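Local structure of putative polyketide synthase (Brevibacillus brevis, 5HU7) at residues A[37-42]-A[49-54]; A[60-65]-A[99-104]; A[141-146]-A[258-263]; A[169-174]-A[219-224]; A[196-201]-A[208-213]. The protein probably removes water from 3-hydroxyacyl chains carried on acyl carrier protein, serving as the dehydratase domain of a trans-acyltransferase polyketide synthase. All coordinates share one frame; numbering follows the deposited sequence.

The five contacts fall into two halves, consistent with the double hotdog fold of polyketide synthase dehydratases. Contacts 1 and 2 share helix 52-65, near its start and at its end, with centres about 21 Å apart; contacts 4 and 5 share helix 212-227, with centres about 22 Å apart. Contact 3 lies on strand 258-263, and its strand touches helix 212-227 through Ile261 and Phe263, which pack on Ser219 and Leu223 of contact 4. The halves meet where contacts 1 and 5 touch, their centres about 11 Å apart, with Phe38 against Pro210. Contact 1 brackets residues 42-51, which fit the dehydratase HxxxGxxxxP motif and so probably lie at the active site.

Contact 1: residues A[37-42]-A[49-54]; sequences LFMADH and FFPLIA
Met39 lays its thioether obliquely against the ring of Phe50, with SD 3.6 Å from CE1. The sulfur stands 4.7 Å from the ring centroid and 62° off the ring normal, so it approaches neither squarely over the ring nor in its plane. The methionine chain bends at both chi2 and chi3, which folds its end back toward the ring, and the methyl CE rests 3.8 Å from Phe50 CD1. On the other side of the contact, Phe50 has its CG anti to the backbone N (chi1 -168°), a turn that carries the ring toward the sulfur. Pro51 meets backbone instead of side chain: its CG lies 3.4 Å from Phe38 O. Further along, the methyl of Ala54 faces Phe38 CB at 4.2 Å, a looser apolar touch at the start of helix 52-65. Tyr55 packs edge-to-face with the Phe50 ring, and Arg48 donates a hydrogen bond to Met39 O, tying the loop to the residues just ahead of the helix. The Met-aromatic pair thus packs the loop just ahead of His42 against Phe50, next to Pro51, the last position of a segment (42-51) that fits the HxxxGxxxxP signature of polyketide synthase dehydratases.

Contact 2: residues A[60-65]-A[99-104]; sequences RAAVKQ and VGIYPE
Ala62 presses its methyl into the angle between two strand residues, Val99 and Ile101, both of which point toward the helix. Its CB lies 3.7 Å from Val99 CG1 and 3.9 Å from Ile101 CD1, and it is the residue of the helix that meets both. The next residue, Val63, adds its CG2 branch, 3.8 Å from the same Ile101 CD1; the two side chains cross at about a right angle, so that Ile101 ends at a point shared by Ala62 and Val63. Short segments of helix and strand run with their axes 9.0 Å apart at closest and cross at -51°, a spacing consistent with the small alanine at the nearest approach. Tyr28 of the adjacent strand 26-32 also touches Ala62, while Val132 and Phe134 of strand 125-135 touch Val63, so the helix is cradled by several strands of the N-terminal half. Helix 52-65 lying on curved antiparallel strands is the hotdog arrangement expected here. All four touching residues are buried and aliphatic, which implies that this joint is held by close packing and exclusion of water, with no polar group contributing from either segment.

Contact 3: residues A[141-146]-A[258-263]; sequences PTLDLP and YALIRF
Leu145 and Tyr258 form the aromatic part of the contact, a CH-pi approach in which Leu145 CD1 lies 4.2 Å from the ring centroid, 30° off the normal and so off-centre. The nearest ring atom to that methyl is Tyr258 CE1, at 3.8 Å. CD1 makes the contact, while the second branch, CD2, stands farther off over one face of the ring, displaced toward the rim. Tyr258 takes a first torsion with CG anti to the carbonyl carbon (chi1 -67°), which turns the ring out to the leucine. Purely aliphatic packing supplies the other part. Leu143 CD2 meets Leu260 CD2 at 3.8 Å, and Leu143 CD1 sits 3.9 Å from Leu260 CB, the two chains crossing at a slant. Between the two leucines on the first segment, Asp144 occupies the N-cap position of helix 145-150, so Leu143 and Leu145 bracket the start of that helix. Leu148 from its next turn packs on Leu260 as well, while Cys281 of strand 276-281 touches both Leu143 and Tyr258. Between residues 141-146 and 258-263 the contact is made by apolar groups, and so rests on shape and burial, not on directional bonds.

Contact 4: residues A[169-174]-A[219-224]; sequences GMADHS and STRYLI
Ala171 and the aliphatic part of Arg221 make the snug side of this contact: the alanine methyl lies 4.0 Å from Arg221 CB and 4.1 Å from Arg221 CD. Leu165 of helix 158-167 touches both residues and closes that apolar patch. Toward solvent the contact loosens into polar groups. Arg221 is extended from CG to NE (chi3 174°), which carries the guanidinium past the alanine to His173, where NH1 donates a weak hydrogen bond to ND1 at 3.1 Å, bent to 120° at the hydrogen. The ring and guanidinium planes stand 72° apart, so the two groups do not stack. The carbonyl oxygen of Asp172 lies 3.0 Å from Arg221 NH1, while its carboxylate is held off, OD1 lying 6.6 Å from NH1, so any charge attraction there is probably modest. Replacing Arg221 with an alanine would probably leave His173 ND1 without this donor and open a gap beside the methyl of Ala171. A loop laid along helix 212-227, with the Ala171 methyl alongside the aliphatic part of Arg221, ties the segment after helix 158-167 to that helix, probably the central helix of the second hotdog half.

Contact 5: residues A[196-201]-A[208-213]; sequences PSITME and FHPSLL
His209 meets both Pro196 and Ile198, and these three residues bury the most surface in the contact. Its NE2 donates to Pro196 O at 2.7 Å, with an N-H...O angle of 143°, and the acceptor sits at the ring edge near its plane, 17° out of it. The other ring nitrogen, ND1, accepts from Ser211 N at 3.0 Å, a capping bond ahead of helix 212-227. Held at both nitrogens, the imidazole is fixed in rotation. Its first torsion, with CG anti to the backbone N (chi1 -169°), swings the ring out to Pro196. Ile198 lays its CG1 branch obliquely against the same ring, and its CD1 reaches on to Pro210 CG at 3.8 Å. Pro196 completes the patch with its ring against Ser211, CD lying 3.6 Å from Ser211 CB. Exchanging His209 for a leucine would probably leave Pro196 O without its donor and Ser211 N without its capping acceptor, freeing the loop to shift. The contact folds the stretch between strand 188-193 and helix 200-203 over the start of helix 212-227, while Phe208 and Leu213 pack on Leu56 and Leu52 of helix 52-65, and Pro210 rests on Leu37 and Phe38.

Contact 1: residues A[37-42]-A[49-54]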
# COMPACT_ATOMS: atom_id res chain seq x y z
N LEU A 37 12.71 7.37 -13.35
CA LEU A 37 12.11 7.76 -14.63
C LEU A 37 11.90 9.27 -14.88
O LEU A 37 12.39 9.81 -15.88
CB LEU A 37 10.75 7.03 -14.77
CG LEU A 37 10.02 7.13 -16.09
CD1 LEU A 37 10.92 6.71 -17.27
CD2 LEU A 37 8.78 6.27 -16.06
N PHE A 38 11.18 9.94 -13.98
CA PHE A 38 10.91 11.38 -14.14
C PHE A 38 12.13 12.20 -13.74
O PHE A 38 12.34 13.29 -14.26
CB PHE A 38 9.68 11.79 -13.32
CG PHE A 38 8.40 11.27 -13.92
CD1 PHE A 38 8.07 9.92 -13.84
CD2 PHE A 38 7.54 12.12 -14.60
CE1 PHE A 38 6.91 9.43 -14.41
CE2 PHE A 38 6.38 11.62 -15.19
CZ PHE A 38 6.07 10.29 -15.08
N MET A 39 12.99 11.62 -12.90
CA MET A 39 14.22 12.25 -12.42
C MET A 39 15.28 12.23 -13.52
O MET A 39 16.23 13.00 -13.43
CB MET A 39 14.80 11.49 -11.21
CG MET A 39 13.79 10.94 -10.24
SD MET A 39 12.79 12.23 -9.51
CE MET A 39 13.66 12.42 -8.15
N ALA A 40 15.16 11.26 -14.48
CA ALA A 40 16.07 10.99 -15.61
C ALA A 40 16.70 12.25 -16.20
O ALA A 40 16.00 13.09 -16.79
CB ALA A 40 15.33 10.23 -16.71
N ASP A 41 18.02 12.38 -16.01
CA ASP A 41 18.78 13.53 -16.44
C ASP A 41 20.09 13.16 -17.13
O ASP A 41 20.65 12.08 -16.90
CB ASP A 41 19.08 14.39 -15.21
CG ASP A 41 19.45 15.81 -15.55
OD1 ASP A 41 20.60 16.04 -15.98
OD2 ASP A 41 18.62 16.72 -15.29
N HIS A 42 20.57 14.07 -17.99
CA HIS A 42 21.83 13.95 -18.73
C HIS A 42 23.06 13.60 -17.84
O HIS A 42 23.38 14.32 -16.89
CB HIS A 42 22.13 15.23 -19.56
CG HIS A 42 21.86 16.54 -18.86
ND1 HIS A 42 22.75 17.07 -17.94
CD2 HIS A 42 20.79 17.37 -18.96
CE1 HIS A 42 22.21 18.21 -17.52
NE2 HIS A 42 21.02 18.42 -18.10
N PHE A 49 15.94 20.50 -8.48
CA PHE A 49 14.52 20.61 -8.18
C PHE A 49 13.79 19.41 -8.72
O PHE A 49 14.08 18.98 -9.84
CB PHE A 49 13.92 21.89 -8.84
CG PHE A 49 14.47 23.19 -8.31
CD1 PHE A 49 14.48 23.46 -6.94
CD2 PHE A 49 14.96 24.16 -9.18
CE1 PHE A 49 15.00 24.66 -6.45
CE2 PHE A 49 15.49 25.35 -8.68
CZ PHE A 49 15.52 25.59 -7.32
N PHE A 50 12.81 18.89 -7.96
CA PHE A 50 11.95 17.80 -8.43
C PHE A 50 11.21 18.31 -9.67
O PHE A 50 10.75 19.44 -9.65
CB PHE A 50 10.93 17.42 -7.35
CG PHE A 50 10.17 16.13 -7.59
CD1 PHE A 50 10.81 14.91 -7.47
CD2 PHE A 50 8.80 16.14 -7.76
CE1 PHE A 50 10.12 13.72 -7.63
CE2 PHE A 50 8.09 14.94 -7.85
CZ PHE A 50 8.75 13.74 -7.80
N PRO A 51 11.11 17.54 -10.77
CA PRO A 51 10.41 18.06 -11.96
C PRO A 51 8.97 18.51 -11.70
O PRO A 51 8.25 17.86 -10.96
CB PRO A 51 10.47 16.90 -12.95
CG PRO A 51 11.51 16.02 -12.48
CD PRO A 51 11.64 16.19 -11.01
N LEU A 52 8.57 19.64 -12.29
CA LEU A 52 7.23 20.24 -12.15
C LEU A 52 6.07 19.23 -12.41
O LEU A 52 5.26 18.98 -11.52
CB LEU A 52 7.12 21.50 -13.04
CG LEU A 52 8.02 22.70 -12.69
CD1 LEU A 52 7.95 23.88 -13.73
CD2 LEU A 52 7.81 23.17 -11.30
N ILE A 53 6.03 18.63 -13.61
CA ILE A 53 5.02 17.60 -13.96
C ILE A 53 5.03 16.38 -13.04
O ILE A 53 4.01 15.71 -12.91
CB ILE A 53 5.13 17.15 -15.44
CG1 ILE A 53 6.60 16.70 -15.77
CG2 ILE A 53 4.60 18.29 -16.35
CD1 ILE A 53 6.77 15.97 -17.01
N ALA A 54 6.16 16.08 -12.42
CA ALA A 54 6.23 14.94 -11.54
C ALA A 54 5.32 15.11 -10.33
O ALA A 54 4.72 14.14 -9.89
CB ALA A 54 7.65 14.69 -11.11

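Contact 2: residues A[60-65]-A[99-104]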
# COMPACT_ATOMS: atom_id res chain seq x y z
N ARG A 60 -1.90 12.71 -9.01
CA ARG A 60 -2.92 12.03 -9.80
C ARG A 60 -2.91 10.54 -9.54
O ARG A 60 -3.96 9.93 -9.43
CB ARG A 60 -2.65 12.30 -11.29
CG ARG A 60 -3.70 11.74 -12.23
CD ARG A 60 -3.10 11.49 -13.57
NE ARG A 60 -2.07 10.43 -13.53
CZ ARG A 60 -2.31 9.12 -13.55
NH1 ARG A 60 -3.55 8.65 -13.58
NH2 ARG A 60 -1.29 8.25 -13.53
N ALA A 61 -1.72 9.95 -9.51
CA ALA A 61 -1.55 8.53 -9.25
C ALA A 61 -2.11 8.16 -7.85
O ALA A 61 -2.85 7.20 -7.74
CB ALA A 61 -0.08 8.16 -9.36
N ALA A 62 -1.85 8.98 -6.81
CA ALA A 62 -2.35 8.78 -5.43
C ALA A 62 -3.85 8.81 -5.36
O ALA A 62 -4.46 7.95 -4.73
CB ALA A 62 -1.78 9.83 -4.50
N VAL A 63 -4.45 9.82 -5.96
CA VAL A 63 -5.91 9.98 -6.01
C VAL A 63 -6.59 8.79 -6.71
O VAL A 63 -7.57 8.26 -6.20
CB VAL A 63 -6.21 11.34 -6.67
CG1 VAL A 63 -7.61 11.40 -7.24
CG2 VAL A 63 -5.99 12.45 -5.65
N LYS A 64 -6.06 8.35 -7.85
CA LYS A 64 -6.61 7.19 -8.56
C LYS A 64 -6.48 5.92 -7.69
O LYS A 64 -7.42 5.13 -7.65
CB LYS A 64 -5.92 7.00 -9.93
CG LYS A 64 -6.70 6.13 -10.89
CD LYS A 64 -5.92 5.83 -12.18
CE LYS A 64 -6.67 4.91 -13.11
NZ LYS A 64 -6.89 3.55 -12.54
N GLN A 65 -5.35 5.74 -6.96
CA GLN A 65 -5.18 4.60 -6.03
C GLN A 65 -6.20 4.67 -4.90
O GLN A 65 -6.81 3.67 -4.59
CB GLN A 65 -3.76 4.55 -5.42
CG GLN A 65 -2.70 4.07 -6.37
CD GLN A 65 -2.83 2.61 -6.72
OE1 GLN A 65 -3.09 1.77 -5.86
NE2 GLN A 65 -2.62 2.27 -7.98
N VAL A 99 2.71 11.24 -0.10
CA VAL A 99 1.53 11.87 -0.68
C VAL A 99 0.37 11.50 0.23
O VAL A 99 -0.02 10.34 0.28
CB VAL A 99 1.15 11.49 -2.11
CG1 VAL A 99 0.11 12.46 -2.65
CG2 VAL A 99 2.35 11.42 -3.01
N GLY A 100 -0.15 12.48 0.94
CA GLY A 100 -1.29 12.27 1.80
C GLY A 100 -2.54 12.69 1.07
O GLY A 100 -2.50 13.62 0.25
N ILE A 101 -3.65 12.00 1.32
CA ILE A 101 -4.96 12.31 0.75
C ILE A 101 -5.88 12.57 1.96
O ILE A 101 -5.91 11.76 2.87
CB ILE A 101 -5.49 11.18 -0.14
CG1 ILE A 101 -4.52 10.80 -1.28
CG2 ILE A 101 -6.89 11.55 -0.67
CD1 ILE A 101 -4.28 11.85 -2.30
N TYR A 102 -6.58 13.72 1.99
CA TYR A 102 -7.44 14.16 3.10
C TYR A 102 -8.83 14.58 2.58
O TYR A 102 -8.96 15.10 1.46
CB TYR A 102 -6.81 15.38 3.81
CG TYR A 102 -5.32 15.27 4.04
CD1 TYR A 102 -4.41 15.68 3.06
CD2 TYR A 102 -4.81 14.75 5.23
CE1 TYR A 102 -3.05 15.49 3.22
CE2 TYR A 102 -3.44 14.56 5.40
CZ TYR A 102 -2.56 14.96 4.41
OH TYR A 102 -1.21 14.83 4.57
N PRO A 103 -9.84 14.56 3.46
CA PRO A 103 -11.20 15.02 3.05
C PRO A 103 -11.26 16.52 2.86
O PRO A 103 -10.48 17.23 3.50
CB PRO A 103 -12.09 14.62 4.21
CG PRO A 103 -11.20 14.38 5.36
CD PRO A 103 -9.83 14.06 4.86
N GLU A 104 -12.09 16.99 1.92
CA GLU A 104 -12.29 18.42 1.72
C GLU A 104 -13.76 18.75 1.74
O GLU A 104 -14.14 19.67 2.44
CB GLU A 104 -11.69 18.94 0.40
CG GLU A 104 -11.73 20.46 0.25
CD GLU A 104 -10.86 21.29 1.19
OE1 GLU A 104 -10.13 20.71 2.03
OE2 GLU A 104 -10.92 22.54 1.08

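Contact 3: residues A[141-146]-A[258-263]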
# COMPACT_ATOMS: atom_id res chain seq x y z
N PRO A 141 -13.10 18.57 -25.15
CA PRO A 141 -12.82 19.55 -26.20
C PRO A 141 -11.83 19.07 -27.26
O PRO A 141 -11.14 18.06 -27.11
CB PRO A 141 -12.32 20.77 -25.42
CG PRO A 141 -11.72 20.22 -24.20
CD PRO A 141 -12.39 18.90 -23.90
N THR A 142 -11.82 19.78 -28.37
CA THR A 142 -10.97 19.47 -29.51
C THR A 142 -10.33 20.73 -30.07
O THR A 142 -10.77 21.84 -29.80
CB THR A 142 -11.80 18.84 -30.63
OG1 THR A 142 -12.77 19.79 -31.03
CG2 THR A 142 -12.50 17.56 -30.21
N LEU A 143 -9.31 20.52 -30.88
CA LEU A 143 -8.61 21.59 -31.59
C LEU A 143 -8.74 21.31 -33.05
O LEU A 143 -8.71 20.15 -33.45
CB LEU A 143 -7.12 21.59 -31.22
CG LEU A 143 -6.77 21.88 -29.77
CD1 LEU A 143 -5.28 21.96 -29.58
CD2 LEU A 143 -7.41 23.20 -29.29
N ASP A 144 -8.91 22.36 -33.85
CA ASP A 144 -8.96 22.26 -35.30
C ASP A 144 -7.49 22.53 -35.69
O ASP A 144 -7.07 23.68 -35.80
CB ASP A 144 -9.94 23.31 -35.86
CG ASP A 144 -10.18 23.25 -37.37
OD1 ASP A 144 -9.60 22.36 -38.03
OD2 ASP A 144 -10.98 24.06 -37.87
N LEU A 145 -6.69 21.46 -35.79
CA LEU A 145 -5.24 21.58 -36.06
C LEU A 145 -4.94 22.22 -37.40
O LEU A 145 -4.20 23.21 -37.42
CB LEU A 145 -4.50 20.23 -35.90
CG LEU A 145 -4.55 19.62 -34.50
CD1 LEU A 145 -3.98 18.22 -34.52
CD2 LEU A 145 -3.84 20.49 -33.50
N PRO A 146 -5.54 21.78 -38.52
CA PRO A 146 -5.28 22.45 -39.82
C PRO A 146 -5.56 23.95 -39.82
O PRO A 146 -4.76 24.72 -40.35
CB PRO A 146 -6.23 21.72 -40.78
CG PRO A 146 -6.46 20.42 -40.19
CD PRO A 146 -6.47 20.64 -38.70
N TYR A 258 0.66 17.13 -29.85
CA TYR A 258 0.74 18.59 -29.93
C TYR A 258 0.42 19.23 -28.63
O TYR A 258 -0.42 18.72 -27.88
CB TYR A 258 -0.30 19.16 -30.92
CG TYR A 258 -0.06 18.80 -32.37
CD1 TYR A 258 -0.54 17.61 -32.90
CD2 TYR A 258 0.60 19.67 -33.22
CE1 TYR A 258 -0.32 17.27 -34.23
CE2 TYR A 258 0.83 19.33 -34.55
CZ TYR A 258 0.36 18.14 -35.06
OH TYR A 258 0.58 17.78 -36.37
N ALA A 259 0.97 20.43 -28.44
CA ALA A 259 0.66 21.29 -27.31
C ALA A 259 0.34 22.68 -27.86
O ALA A 259 1.13 23.23 -28.61
CB ALA A 259 1.85 21.37 -26.36
N LEU A 260 -0.85 23.18 -27.58
CA LEU A 260 -1.25 24.53 -27.96
C LEU A 260 -1.05 25.37 -26.72
O LEU A 260 -1.60 25.03 -25.69
CB LEU A 260 -2.71 24.58 -28.40
CG LEU A 260 -3.26 25.97 -28.78
CD1 LEU A 260 -2.60 26.51 -30.01
CD2 LEU A 260 -4.73 25.91 -29.01
N ILE A 261 -0.22 26.42 -26.78
CA ILE A 261 0.08 27.25 -25.62
C ILE A 261 -0.38 28.66 -25.94
O ILE A 261 -0.09 29.18 -27.01
CB ILE A 261 1.60 27.24 -25.28
CG1 ILE A 261 2.14 25.80 -25.05
CG2 ILE A 261 1.88 28.10 -24.05
CD1 ILE A 261 3.59 25.66 -25.41
N ARG A 262 -1.06 29.28 -24.97
CA ARG A 262 -1.60 30.63 -25.06
C ARG A 262 -1.40 31.31 -23.71
O ARG A 262 -1.15 30.65 -22.70
CB ARG A 262 -3.14 30.57 -25.28
CG ARG A 262 -3.64 29.96 -26.59
CD ARG A 262 -5.16 30.05 -26.60
NE ARG A 262 -5.82 29.35 -27.71
CZ ARG A 262 -5.99 29.82 -28.95
NH1 ARG A 262 -5.50 31.02 -29.28
NH2 ARG A 262 -6.64 29.10 -29.86
N PHE A 263 -1.63 32.61 -23.67
CA PHE A 263 -1.66 33.37 -22.42
C PHE A 263 -3.08 33.23 -21.91
O PHE A 263 -4.02 33.30 -22.71
CB PHE A 263 -1.39 34.85 -22.63
CG PHE A 263 0.04 35.13 -22.96
CD1 PHE A 263 1.02 35.06 -21.97
CD2 PHE A 263 0.42 35.45 -24.26
CE1 PHE A 263 2.36 35.29 -22.27
CE2 PHE A 263 1.75 35.72 -24.56
CZ PHE A 263 2.71 35.63 -23.56

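Contact 4: residues A[169-174]-A[219-224]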
# COMPACT_ATOMS: atom_id res chain seq x y z
N GLY A 169 18.76 37.15 -23.34
CA GLY A 169 19.53 36.96 -22.12
C GLY A 169 18.80 36.21 -21.02
O GLY A 169 19.39 35.31 -20.40
N MET A 170 17.54 36.57 -20.74
CA MET A 170 16.75 35.92 -19.69
C MET A 170 16.46 34.45 -20.05
O MET A 170 16.68 33.56 -19.22
CB MET A 170 15.42 36.67 -19.44
CG MET A 170 14.68 36.20 -18.18
SD MET A 170 12.88 36.42 -18.21
CE MET A 170 12.43 35.58 -16.67
N ALA A 171 15.95 34.21 -21.27
CA ALA A 171 15.58 32.87 -21.74
C ALA A 171 16.72 32.19 -22.50
O ALA A 171 17.36 32.83 -23.32
CB ALA A 171 14.36 32.96 -22.64
N ASP A 172 16.95 30.89 -22.23
CA ASP A 172 17.94 30.02 -22.91
C ASP A 172 17.89 28.63 -22.26
O ASP A 172 17.83 28.54 -21.02
CB ASP A 172 19.38 30.56 -22.86
CG ASP A 172 20.35 29.80 -23.76
OD1 ASP A 172 19.90 29.22 -24.78
OD2 ASP A 172 21.57 29.82 -23.47
N HIS A 173 17.90 27.56 -23.07
CA HIS A 173 17.80 26.17 -22.58
C HIS A 173 18.86 25.27 -23.23
O HIS A 173 19.66 25.72 -24.06
CB HIS A 173 16.38 25.64 -22.91
CG HIS A 173 15.86 24.61 -21.96
ND1 HIS A 173 15.64 24.90 -20.62
CD2 HIS A 173 15.52 23.32 -22.18
CE1 HIS A 173 15.21 23.78 -20.07
NE2 HIS A 173 15.09 22.81 -20.98
N SER A 174 18.89 23.99 -22.81
CA SER A 174 19.81 22.97 -23.32
C SER A 174 19.22 22.19 -24.51
O SER A 174 19.69 22.39 -25.64
CB SER A 174 20.23 22.03 -22.20
OG SER A 174 21.02 20.94 -22.64
N SER A 219 9.29 26.31 -25.36
CA SER A 219 8.11 26.74 -26.13
C SER A 219 7.36 27.88 -25.43
O SER A 219 6.84 28.76 -26.12
CB SER A 219 7.17 25.56 -26.37
OG SER A 219 7.83 24.42 -26.90
N THR A 220 7.25 27.84 -24.08
CA THR A 220 6.59 28.92 -23.34
C THR A 220 7.47 30.16 -23.39
O THR A 220 6.96 31.27 -23.58
CB THR A 220 6.19 28.55 -21.90
OG1 THR A 220 7.34 28.34 -21.06
CG2 THR A 220 5.24 27.37 -21.83
N ARG A 221 8.79 29.97 -23.26
CA ARG A 221 9.76 31.07 -23.35
C ARG A 221 9.70 31.75 -24.72
O ARG A 221 9.84 32.97 -24.81
CB ARG A 221 11.19 30.57 -23.08
CG ARG A 221 11.41 30.21 -21.63
CD ARG A 221 12.70 29.44 -21.50
NE ARG A 221 13.06 29.18 -20.10
CZ ARG A 221 14.10 28.44 -19.72
NH1 ARG A 221 14.90 27.88 -20.62
NH2 ARG A 221 14.34 28.25 -18.43
N TYR A 222 9.47 30.96 -25.79
CA TYR A 222 9.33 31.48 -27.14
C TYR A 222 8.06 32.34 -27.26
O TYR A 222 8.07 33.36 -27.94
CB TYR A 222 9.34 30.33 -28.18
CG TYR A 222 9.08 30.79 -29.59
CD1 TYR A 222 9.76 31.88 -30.13
CD2 TYR A 222 8.14 30.16 -30.39
CE1 TYR A 222 9.47 32.36 -31.40
CE2 TYR A 222 7.84 30.62 -31.67
CZ TYR A 222 8.53 31.71 -32.18
OH TYR A 222 8.29 32.20 -33.45
N LEU A 223 6.97 31.94 -26.59
CA LEU A 223 5.73 32.73 -26.59
C LEU A 223 5.96 34.04 -25.80
O LEU A 223 5.66 35.13 -26.31
CB LEU A 223 4.58 31.92 -25.94
CG LEU A 223 3.21 32.63 -25.83
CD1 LEU A 223 2.71 33.13 -27.19
CD2 LEU A 223 2.19 31.72 -25.18
N ILE A 224 6.52 33.92 -24.58
CA ILE A 224 6.82 35.03 -23.67
C ILE A 224 7.75 36.09 -24.31
O ILE A 224 7.41 37.27 -24.24
CB ILE A 224 7.36 34.50 -22.30
CG1 ILE A 224 6.22 33.79 -21.52
CG2 ILE A 224 7.96 35.64 -21.46
CD1 ILE A 224 6.68 32.83 -20.44

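Contact 5: residues A[196-201]-A[208-213]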
# COMPACT_ATOMS: atom_id res chain seq x y z
N PRO A 196 10.24 11.46 -26.31
CA PRO A 196 11.06 10.24 -26.35
C PRO A 196 10.29 8.95 -26.06
O PRO A 196 9.26 8.98 -25.40
CB PRO A 196 12.15 10.50 -25.31
CG PRO A 196 12.17 11.95 -25.11
CD PRO A 196 10.78 12.43 -25.34
N SER A 197 10.80 7.84 -26.58
CA SER A 197 10.19 6.52 -26.42
C SER A 197 10.22 6.07 -24.96
O SER A 197 11.24 6.18 -24.29
CB SER A 197 10.91 5.49 -27.29
OG SER A 197 12.30 5.45 -27.01
N ILE A 198 9.06 5.62 -24.47
CA ILE A 198 8.87 5.11 -23.11
C ILE A 198 8.22 3.74 -23.29
O ILE A 198 7.35 3.59 -24.16
CB ILE A 198 8.01 6.10 -22.28
CG1 ILE A 198 8.73 7.46 -22.09
CG2 ILE A 198 7.59 5.54 -20.92
CD1 ILE A 198 10.03 7.48 -21.30
N THR A 199 8.66 2.73 -22.51
CA THR A 199 8.14 1.37 -22.60
C THR A 199 6.60 1.34 -22.46
O THR A 199 6.05 2.15 -21.73
CB THR A 199 8.88 0.47 -21.60
OG1 THR A 199 10.27 0.45 -21.94
CG2 THR A 199 8.35 -0.96 -21.56
N MET A 200 5.93 0.44 -23.21
CA MET A 200 4.47 0.30 -23.21
C MET A 200 3.94 0.06 -21.79
O MET A 200 2.96 0.69 -21.40
CB MET A 200 4.05 -0.88 -24.12
CG MET A 200 2.57 -0.88 -24.51
SD MET A 200 1.90 -2.55 -24.86
CE MET A 200 3.05 -3.13 -26.11
N GLU A 201 4.59 -0.84 -21.03
CA GLU A 201 4.21 -1.16 -19.65
C GLU A 201 4.42 0.02 -18.68
O GLU A 201 3.60 0.21 -17.78
CB GLU A 201 4.95 -2.43 -19.16
CG GLU A 201 4.63 -2.88 -17.74
CD GLU A 201 3.15 -3.03 -17.40
OE1 GLU A 201 2.50 -3.92 -18.00
OE2 GLU A 201 2.66 -2.30 -16.51
N PHE A 208 1.19 11.92 -17.74
CA PHE A 208 2.20 12.91 -18.10
C PHE A 208 3.49 12.20 -18.42
O PHE A 208 4.00 11.43 -17.59
CB PHE A 208 2.49 13.87 -16.96
CG PHE A 208 1.35 14.78 -16.59
CD1 PHE A 208 1.13 15.95 -17.29
CD2 PHE A 208 0.56 14.51 -15.49
CE1 PHE A 208 0.10 16.80 -16.93
CE2 PHE A 208 -0.50 15.34 -15.15
CZ PHE A 208 -0.71 16.48 -15.86
N HIS A 209 4.05 12.50 -19.60
CA HIS A 209 5.28 11.91 -20.07
C HIS A 209 6.43 12.53 -19.25
O HIS A 209 6.38 13.72 -18.95
CB HIS A 209 5.45 12.22 -21.56
CG HIS A 209 6.54 11.47 -22.23
ND1 HIS A 209 7.86 11.88 -22.14
CD2 HIS A 209 6.47 10.35 -22.98
CE1 HIS A 209 8.56 10.96 -22.80
NE2 HIS A 209 7.75 10.09 -23.41
N PRO A 210 7.49 11.76 -18.89
CA PRO A 210 8.58 12.34 -18.09
C PRO A 210 9.40 13.44 -18.77
O PRO A 210 10.13 14.14 -18.08
CB PRO A 210 9.44 11.12 -17.75
CG PRO A 210 9.15 10.15 -18.79
CD PRO A 210 7.72 10.32 -19.11
N SER A 211 9.30 13.60 -20.11
CA SER A 211 10.07 14.59 -20.87
C SER A 211 9.25 15.78 -21.35
O SER A 211 9.82 16.67 -21.97
CB SER A 211 10.71 13.91 -22.07
OG SER A 211 11.29 12.67 -21.72
N LEU A 212 7.94 15.82 -21.08
CA LEU A 212 7.04 16.89 -21.53
C LEU A 212 7.46 18.32 -21.11
O LEU A 212 7.25 19.26 -21.88
CB LEU A 212 5.61 16.58 -21.02
CG LEU A 212 4.54 17.59 -21.35
CD1 LEU A 212 4.37 17.73 -22.85
CD2 LEU A 212 3.21 17.21 -20.71
N LEU A 213 8.00 18.50 -19.91
CA LEU A 213 8.43 19.81 -19.40
C LEU A 213 9.70 20.30 -20.12
O LEU A 213 9.87 21.50 -20.34
CB LEU A 213 8.69 19.70 -17.89
CG LEU A 213 9.15 20.96 -17.13
CD1 LEU A 213 8.05 22.01 -17.11
CD2 LEU A 213 9.64 20.57 -15.70